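Local coordinates for ABC transporter, substrate binding protein (Polyamine) (Agrobacterium tumefaciens, PDB 4EUO) that binds gamma-aminobutyric acid selectively in the periplasm and probably delivers it to an ABC transporter as its substrate-binding protein, at residues A[55-61]-A[225-231]; A[62-66]-A[297-302]; A[169-173]-A[308-314]. One frame throughout, in Å; residues are numbered along the deposited sequence.

Contact 1: A[55-61]-A[225-231]; sequences DVVDVEG and ADSLVVP. With ABU (gamma-amino-butanoic acid), chain E.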
# COMPACT_ATOMS: atom_id res chain seq x y z
N ASP A 55 15.66 -7.73 -7.18
CA ASP A 55 15.39 -7.74 -8.62
C ASP A 55 14.01 -7.19 -8.98
O ASP A 55 13.85 -6.52 -9.99
CB ASP A 55 15.58 -9.16 -9.16
CG ASP A 55 16.99 -9.64 -8.89
OD1 ASP A 55 17.92 -8.92 -9.28
OD2 ASP A 55 17.15 -10.66 -8.20
N VAL A 56 13.03 -7.49 -8.14
CA VAL A 56 11.68 -6.96 -8.30
C VAL A 56 11.31 -6.44 -6.93
O VAL A 56 11.49 -7.12 -5.91
CB VAL A 56 10.68 -8.02 -8.79
CG1 VAL A 56 9.25 -7.45 -8.78
CG2 VAL A 56 11.04 -8.49 -10.21
N VAL A 57 10.80 -5.20 -6.90
CA VAL A 57 10.38 -4.59 -5.64
C VAL A 57 8.92 -4.16 -5.74
O VAL A 57 8.51 -3.53 -6.71
CB VAL A 57 11.27 -3.38 -5.29
CG1 VAL A 57 10.97 -2.85 -3.88
CG2 VAL A 57 12.77 -3.70 -5.38
N ASP A 58 8.17 -4.47 -4.69
CA ASP A 58 6.82 -3.96 -4.56
C ASP A 58 6.95 -2.61 -3.82
O ASP A 58 7.44 -2.54 -2.68
CB ASP A 58 5.99 -4.97 -3.77
CG ASP A 58 4.56 -4.55 -3.56
OD1 ASP A 58 4.34 -3.43 -3.07
OD2 ASP A 58 3.67 -5.33 -3.92
N VAL A 59 6.51 -1.54 -4.50
CA VAL A 59 6.63 -0.18 -3.97
C VAL A 59 5.28 0.51 -4.00
O VAL A 59 4.35 0.07 -4.66
CB VAL A 59 7.66 0.65 -4.81
CG1 VAL A 59 9.05 0.04 -4.74
CG2 VAL A 59 7.19 0.82 -6.25
N GLU A 60 5.20 1.69 -3.35
CA GLU A 60 4.00 2.50 -3.46
C GLU A 60 3.93 3.15 -4.84
O GLU A 60 4.98 3.56 -5.38
CB GLU A 60 3.99 3.55 -2.34
CG GLU A 60 3.69 2.88 -1.00
CD GLU A 60 4.28 3.57 0.22
OE1 GLU A 60 5.39 4.13 0.14
OE2 GLU A 60 3.66 3.45 1.30
N GLY A 61 2.72 3.29 -5.38
CA GLY A 61 2.60 3.81 -6.75
C GLY A 61 3.10 5.22 -6.96
O GLY A 61 3.56 5.55 -8.07
N ALA A 225 -2.54 2.28 -4.88
CA ALA A 225 -2.08 1.01 -5.40
C ALA A 225 -0.60 0.91 -5.22
O ALA A 225 0.11 1.93 -5.24
CB ALA A 225 -2.44 0.84 -6.88
N ASP A 226 -0.12 -0.32 -5.08
CA ASP A 226 1.31 -0.58 -5.13
C ASP A 226 1.67 -0.95 -6.56
O ASP A 226 0.79 -1.33 -7.37
CB ASP A 226 1.74 -1.69 -4.19
CG ASP A 226 1.98 -1.23 -2.75
OD1 ASP A 226 1.58 -0.10 -2.40
OD2 ASP A 226 2.63 -2.00 -1.98
N SER A 227 2.97 -0.94 -6.85
CA SER A 227 3.51 -1.23 -8.16
C SER A 227 4.65 -2.20 -8.03
O SER A 227 5.28 -2.30 -6.98
CB SER A 227 4.07 0.04 -8.77
OG SER A 227 3.08 1.05 -8.81
N LEU A 228 4.97 -2.87 -9.15
CA LEU A 228 6.19 -3.69 -9.25
C LEU A 228 7.16 -2.94 -10.13
O LEU A 228 6.79 -2.43 -11.20
CB LEU A 228 5.92 -5.06 -9.84
CG LEU A 228 4.96 -5.91 -9.04
CD1 LEU A 228 4.76 -7.26 -9.70
CD2 LEU A 228 5.41 -6.11 -7.56
N VAL A 229 8.42 -2.82 -9.63
CA VAL A 229 9.51 -2.15 -10.32
C VAL A 229 10.76 -2.99 -10.26
O VAL A 229 10.86 -3.93 -9.47
CB VAL A 229 9.76 -0.74 -9.74
CG1 VAL A 229 8.51 0.12 -9.86
CG2 VAL A 229 10.22 -0.80 -8.28
N VAL A 230 11.71 -2.62 -11.13
CA VAL A 230 12.99 -3.33 -11.23
C VAL A 230 14.10 -2.33 -11.02
O VAL A 230 14.29 -1.44 -11.83
CB VAL A 230 13.10 -3.97 -12.63
CG1 VAL A 230 14.46 -4.67 -12.77
CG2 VAL A 230 11.98 -4.97 -12.86
N PRO A 231 14.84 -2.43 -9.90
CA PRO A 231 15.91 -1.44 -9.67
C PRO A 231 16.97 -1.42 -10.78
O PRO A 231 17.38 -2.49 -11.25
CB PRO A 231 16.50 -1.84 -8.33
CG PRO A 231 15.36 -2.55 -7.64
CD PRO A 231 14.68 -3.32 -8.76
N ABU E . 1.94 -0.11 0.34
CD ABU E . 0.89 -1.03 0.79
CB ABU E . 1.47 -2.21 1.54
CG ABU E . 0.37 -3.13 1.95
C ABU E . 0.78 -4.29 2.83
O ABU E . -0.18 -4.91 3.51
OXT ABU E . 2.03 -4.63 3.04
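Val-57 and Val-229, and after them Val-59 and Ser-227, form hydrogen-bonded pairs between strand 56-60 and the end of strand 215-229, whose short axes run antiparallel at 147° and approach to 4.4 Å. The pair lies inside the mixed sheet of a periplasmic binding protein fold, strand 56-60 being flanked by strand 3-6 on its other side, and its end brings Glu-60 and Asp-226 to the ligand pocket. The ladder is regular: Val-59 N to Ser-227 O is 2.9 Å. Where strand 56-60 ends and the next helix begins, Gly-61 N reaches Ala-225 O at 2.9 Å, a more bent bond with 136° at the hydrogen.

On one face of the ladder Val-57, Val-59 and Val-229 pack together. With Val-229 CG1 anti to the carbonyl carbon (chi1 -60°), Val-229 CG2 falls between N and the carbonyl carbon and meets Val-59 CG1 at 3.8 Å, while Val-57 CG2 touches Pro-231 CG at 3.6 Å. On the other face Leu-228 lays CD2 against CA and CB of Asp-58.

The side chains of Asp-58 and Asp-226 cross at about a right angle, with OD1 of Asp-58 only 2.5 Å from OD2 of Asp-226; at this distance one of the acids probably holds a proton. Held by Trp-8, Ser-98 and Gln-16, Asp-58 is a second-shell residue that may position the Asp-226 carboxylate. Glu-60, turned away to Tyr-40 and Tyr-135, brings its CG alongside the ligand amine. The ligand N donates to Asp-226 OD1 at 2.8 Å and, weakly, to Asp-226 OD2.

Contact 2: A[62-66]-A[297-302]; sequences DYAAQ and WAQHRD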
# COMPACT_ATOMS: atom_id res chain seq x y z
N ASP A 62 3.02 6.08 -5.95
CA ASP A 62 3.51 7.44 -6.12
C ASP A 62 5.04 7.46 -6.22
O ASP A 62 5.61 8.23 -7.00
CB ASP A 62 3.01 8.36 -5.00
CG ASP A 62 3.61 8.04 -3.65
OD1 ASP A 62 3.36 6.91 -3.15
OD2 ASP A 62 4.34 8.88 -3.13
N TYR A 63 5.70 6.59 -5.44
CA TYR A 63 7.14 6.44 -5.57
C TYR A 63 7.47 5.89 -6.97
O TYR A 63 8.33 6.47 -7.68
CB TYR A 63 7.68 5.49 -4.49
CG TYR A 63 9.12 5.10 -4.74
CD1 TYR A 63 10.16 5.90 -4.27
CD2 TYR A 63 9.43 3.95 -5.46
CE1 TYR A 63 11.49 5.54 -4.50
CE2 TYR A 63 10.76 3.58 -5.70
CZ TYR A 63 11.77 4.38 -5.22
OH TYR A 63 13.08 4.01 -5.45
N ALA A 64 6.76 4.83 -7.43
CA ALA A 64 7.05 4.23 -8.75
C ALA A 64 6.96 5.25 -9.86
O ALA A 64 7.78 5.20 -10.80
CB ALA A 64 6.03 3.13 -9.02
N ALA A 65 5.96 6.15 -9.82
CA ALA A 65 5.71 7.09 -10.89
C ALA A 65 6.75 8.19 -10.98
O ALA A 65 6.78 8.90 -12.00
CB ALA A 65 4.31 7.66 -10.79
N GLN A 66 7.58 8.37 -9.97
CA GLN A 66 8.64 9.36 -10.09
C GLN A 66 10.05 8.81 -10.02
O GLN A 66 10.98 9.56 -10.27
CB GLN A 66 8.40 10.52 -9.13
CG GLN A 66 8.31 10.09 -7.69
CD GLN A 66 9.62 10.02 -6.99
OE1 GLN A 66 10.26 11.05 -6.73
NE2 GLN A 66 10.06 8.79 -6.66
N TRP A 297 0.88 13.12 -6.06
CA TRP A 297 1.95 12.91 -5.11
C TRP A 297 3.29 12.70 -5.82
O TRP A 297 4.30 13.28 -5.39
CB TRP A 297 1.63 11.72 -4.19
CG TRP A 297 0.83 12.11 -2.99
CD1 TRP A 297 -0.52 12.32 -2.92
CD2 TRP A 297 1.34 12.29 -1.67
NE1 TRP A 297 -0.89 12.61 -1.62
CE2 TRP A 297 0.24 12.58 -0.83
CE3 TRP A 297 2.60 12.13 -1.10
CZ2 TRP A 297 0.39 12.75 0.55
CZ3 TRP A 297 2.75 12.28 0.26
CH2 TRP A 297 1.65 12.60 1.07
N ALA A 298 3.32 11.93 -6.92
CA ALA A 298 4.59 11.69 -7.63
C ALA A 298 5.17 13.03 -8.10
O ALA A 298 6.38 13.24 -7.98
CB ALA A 298 4.33 10.81 -8.83
N GLN A 299 4.32 13.96 -8.56
CA GLN A 299 4.78 15.26 -9.10
C GLN A 299 5.32 16.17 -8.00
O GLN A 299 6.08 17.10 -8.31
CB GLN A 299 3.64 15.98 -9.83
CG GLN A 299 3.20 15.30 -11.13
CD GLN A 299 2.02 15.98 -11.84
OE1 GLN A 299 1.07 15.34 -12.29
NE2 GLN A 299 2.05 17.29 -11.98
N HIS A 300 4.92 15.95 -6.74
CA HIS A 300 5.29 16.82 -5.62
C HIS A 300 5.94 16.00 -4.51
O HIS A 300 5.98 16.44 -3.35
CB HIS A 300 4.01 17.49 -5.07
CG HIS A 300 3.18 18.23 -6.09
ND1 HIS A 300 3.31 19.59 -6.32
CD2 HIS A 300 2.22 17.75 -6.91
CE1 HIS A 300 2.44 19.88 -7.28
NE2 HIS A 300 1.76 18.80 -7.67
N ARG A 301 6.48 14.83 -4.86
CA ARG A 301 6.88 13.89 -3.81
C ARG A 301 7.89 14.39 -2.82
O ARG A 301 7.71 14.22 -1.61
CB ARG A 301 7.29 12.55 -4.41
CG ARG A 301 7.13 11.38 -3.46
CD ARG A 301 7.46 10.05 -4.13
NE ARG A 301 7.30 8.96 -3.15
CZ ARG A 301 8.18 8.67 -2.20
NH1 ARG A 301 9.39 9.22 -2.21
NH2 ARG A 301 7.88 7.76 -1.28
N ASP A 302 8.98 15.00 -3.34
CA ASP A 302 10.03 15.47 -2.45
C ASP A 302 9.56 16.60 -1.56
O ASP A 302 9.88 16.63 -0.37
CB ASP A 302 11.24 15.91 -3.27
CG ASP A 302 11.83 14.80 -4.11
OD1 ASP A 302 11.74 13.64 -3.67
OD2 ASP A 302 12.39 15.10 -5.18
O HOH W 1 5.30 6.75 -1.14
O HOH W 2 10.76 11.23 -3.61
O HOH W 3 9.11 13.86 -7.86
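Asp-62 OD2 receives Arg-301 NE at 3.0 Å, a salt bridge that joins helix 61-67 to the start of helix 301-313 and ties the C-terminal helices of this periplasmic binding protein fold to the lobe holding strand 56-60. NE comes in from above the carboxylate plane, 51° out of it, and the bond is bent to 133° at the hydrogen. Water 1 bridges Asp-62 OD1 and Arg-301 NH2, accepting from NH2.

The arginine chain, extended from CG to NE, runs between Asp-62 and Gln-66. Tyr-63 CB lies over one guanidinium face, while the guanidinium itself sits at the edge of the tyrosine ring, the two planes 84° apart.

Helix 294-299 comes close to helix 61-67 through small residues: the methyl CB of Ala-298 rests on Asp-62 O at 3.4 Å and on Ala-65 CB at 3.7 Å. Gln-66 is bent at chi2, which swings its amide across Arg-301 CD and lets Gln-66 NE2 donate to Tyr-63 O at 3.1 Å, in the carbonyl plane. Its OE1 has Lys-70 as a further partner and takes a proton from water 3, whose O also donates to Ala-298 O at 2.8 Å.

Contact 3: A[169-173]-A[308-314]; sequences LDTIK and WYAWQAK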
# COMPACT_ATOMS: atom_id res chain seq x y z
N LEU A 169 -4.12 17.72 12.05
CA LEU A 169 -3.29 16.70 12.73
C LEU A 169 -2.77 17.19 14.09
O LEU A 169 -2.72 16.42 15.03
CB LEU A 169 -2.12 16.25 11.85
CG LEU A 169 -2.56 15.33 10.72
CD1 LEU A 169 -1.56 15.41 9.56
CD2 LEU A 169 -2.73 13.90 11.22
N ASP A 170 -2.45 18.50 14.20
CA ASP A 170 -1.98 19.06 15.47
C ASP A 170 -2.99 18.87 16.58
O ASP A 170 -2.58 18.73 17.74
CB ASP A 170 -1.71 20.55 15.31
CG ASP A 170 -0.38 20.88 14.69
OD1 ASP A 170 0.47 19.97 14.58
OD2 ASP A 170 -0.18 22.07 14.31
N THR A 171 -4.31 18.85 16.26
CA THR A 171 -5.33 18.68 17.30
C THR A 171 -5.27 17.33 18.00
O THR A 171 -5.83 17.17 19.10
CB THR A 171 -6.74 18.94 16.76
OG1 THR A 171 -7.15 17.86 15.90
CG2 THR A 171 -6.90 20.29 16.06
N ILE A 172 -4.61 16.31 17.38
CA ILE A 172 -4.54 14.98 17.96
C ILE A 172 -3.12 14.46 18.03
O ILE A 172 -2.94 13.30 18.41
CB ILE A 172 -5.43 13.97 17.17
CG1 ILE A 172 -4.90 13.75 15.73
CG2 ILE A 172 -6.89 14.42 17.16
CD1 ILE A 172 -5.41 12.44 15.09
N LYS A 173 -2.12 15.28 17.67
CA LYS A 173 -0.74 14.85 17.54
C LYS A 173 -0.21 14.07 18.72
O LYS A 173 0.43 13.04 18.53
CB LYS A 173 0.17 16.04 17.20
CG LYS A 173 1.50 15.62 16.58
CD LYS A 173 2.34 16.84 16.30
CE LYS A 173 3.59 16.48 15.55
NZ LYS A 173 4.48 17.68 15.47
N TRP A 308 6.19 17.07 5.46
CA TRP A 308 5.69 16.05 6.36
C TRP A 308 6.67 15.78 7.51
O TRP A 308 6.27 15.82 8.66
CB TRP A 308 5.39 14.78 5.56
CG TRP A 308 5.06 13.58 6.40
CD1 TRP A 308 5.90 12.56 6.75
CD2 TRP A 308 3.82 13.34 7.08
NE1 TRP A 308 5.23 11.65 7.54
CE2 TRP A 308 3.95 12.11 7.76
CE3 TRP A 308 2.57 14.00 7.10
CZ2 TRP A 308 2.91 11.55 8.50
CZ3 TRP A 308 1.54 13.46 7.84
CH2 TRP A 308 1.70 12.23 8.52
N TYR A 309 7.94 15.52 7.19
CA TYR A 309 8.92 15.23 8.23
C TYR A 309 9.21 16.45 9.09
O TYR A 309 9.36 16.30 10.31
CB TYR A 309 10.19 14.60 7.65
CG TYR A 309 9.90 13.25 7.03
CD1 TYR A 309 9.34 12.21 7.78
CD2 TYR A 309 10.13 13.02 5.68
CE1 TYR A 309 9.04 10.99 7.19
CE2 TYR A 309 9.84 11.80 5.09
CZ TYR A 309 9.27 10.79 5.85
OH TYR A 309 8.94 9.61 5.24
N ALA A 310 9.22 17.65 8.50
CA ALA A 310 9.41 18.87 9.29
C ALA A 310 8.24 19.07 10.25
O ALA A 310 8.45 19.36 11.43
CB ALA A 310 9.55 20.08 8.38
N TRP A 311 7.01 18.79 9.79
CA TRP A 311 5.86 18.94 10.67
C TRP A 311 5.92 17.91 11.81
O TRP A 311 5.63 18.24 12.97
CB TRP A 311 4.54 18.81 9.87
CG TRP A 311 3.38 18.60 10.78
CD1 TRP A 311 2.77 19.55 11.54
CD2 TRP A 311 2.82 17.34 11.19
NE1 TRP A 311 1.84 18.97 12.37
CE2 TRP A 311 1.86 17.61 12.18
CE3 TRP A 311 3.05 16.00 10.82
CZ2 TRP A 311 1.12 16.60 12.81
CZ3 TRP A 311 2.32 15.00 11.44
CH2 TRP A 311 1.38 15.30 12.44
N GLN A 312 6.31 16.66 11.51
CA GLN A 312 6.41 15.65 12.55
C GLN A 312 7.36 16.10 13.67
O GLN A 312 7.09 15.86 14.85
CB GLN A 312 6.88 14.32 11.97
CG GLN A 312 5.73 13.54 11.32
CD GLN A 312 6.19 12.19 10.86
OE1 GLN A 312 7.31 12.03 10.38
NE2 GLN A 312 5.33 11.18 10.95
N ALA A 313 8.45 16.80 13.28
CA ALA A 313 9.47 17.25 14.25
C ALA A 313 9.14 18.58 14.94
O ALA A 313 9.78 18.92 15.94
CB ALA A 313 10.82 17.31 13.57
N LYS A 314 8.12 19.29 14.47
CA LYS A 314 7.69 20.58 15.03
C LYS A 314 7.13 20.42 16.45
O LYS A 314 6.42 19.46 16.74
CB LYS A 314 6.65 21.25 14.10
CG LYS A 314 6.06 22.57 14.59
CD LYS A 314 5.25 23.30 13.51
CE LYS A 314 3.95 22.63 13.12
NZ LYS A 314 2.90 22.74 14.17
O HOH W 4 3.07 20.29 15.48
O HOH W 5 0.83 22.86 11.93
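Trp-308 opens the contact from the last helix, its CZ3 meeting Leu-169 CD1 at 4.0 Å, while its NE1 is bonded to Lys-136 O. One turn on, Trp-311 is the main apolar partner, the residue most covered by the other segment. Its CG stands anti to the backbone N (chi1 165°), which carries the indole across to the end of helix 162-170. There it is packed on both faces: CE of Lys-173 lies over one, and CD1 of Leu-169 over the opposite one. Leu-169 CB also presses on Trp-311 CZ2 at 3.4 Å. At the indole edge Trp-311 NE1 donates to Asp-170 OD1 at 2.8 Å, nearly within the ring plane but from above the carboxylate plane, so face packing and edge bond together fix the ring's rotation.

The contact thereby joins the C-terminal helix 301-313 of the periplasmic binding protein fold to the end of helix 162-170, and Lys-173 gathers backbone carbonyls there. Fully extended, it slides over the indole in the direction opposite to the tryptophan chain and places NZ 4.4 Å from the centroid of the Trp-311 five-membered ring, a cation-pi contact 18° off the normal. Trp-311 O takes both Lys-173 NZ, at 2.8 Å, and Lys-314 N. Gln-312 O receives a weak bond from Lys-173 NZ, and its side chain turns away, NE2 bonded to Lys-136 O.

Lys-314, the last modelled residue, offers its carbonyl O to Lys-173 NZ in another weak bond. Its side chain, bent at chi3 and chi4, curls back to put NZ 3.2 Å from Asp-170 OD2 on the syn side, and water 5 bridges the same two atoms.

In the fold
Contacts 1 and 2 adjoin, with centres 13 Å apart, because helix 61-67 follows strand 56-60 directly; Ala-64 of that helix packs on Val-59, Ser-227 and Val-229 of the sheet. Contacts 2 and 3 share helix 301-313, whose beginning meets helix 61-67 and whose end meets helix 162-170; their centres are 21 Å apart and their nearest atoms about 6 Å, with no touch. Contact 3 is 28 Å from contact 1, between centres. In chain order the first segments, 55-61, 62-66 and 169-173, all precede the second segments, 225-231, 297-302 and 308-314, so the three contacts interleave. Helix 301-313 thus reaches from helix 61-67, which packs on the sheet bearing Glu-60 and Asp-226, to helix 162-170.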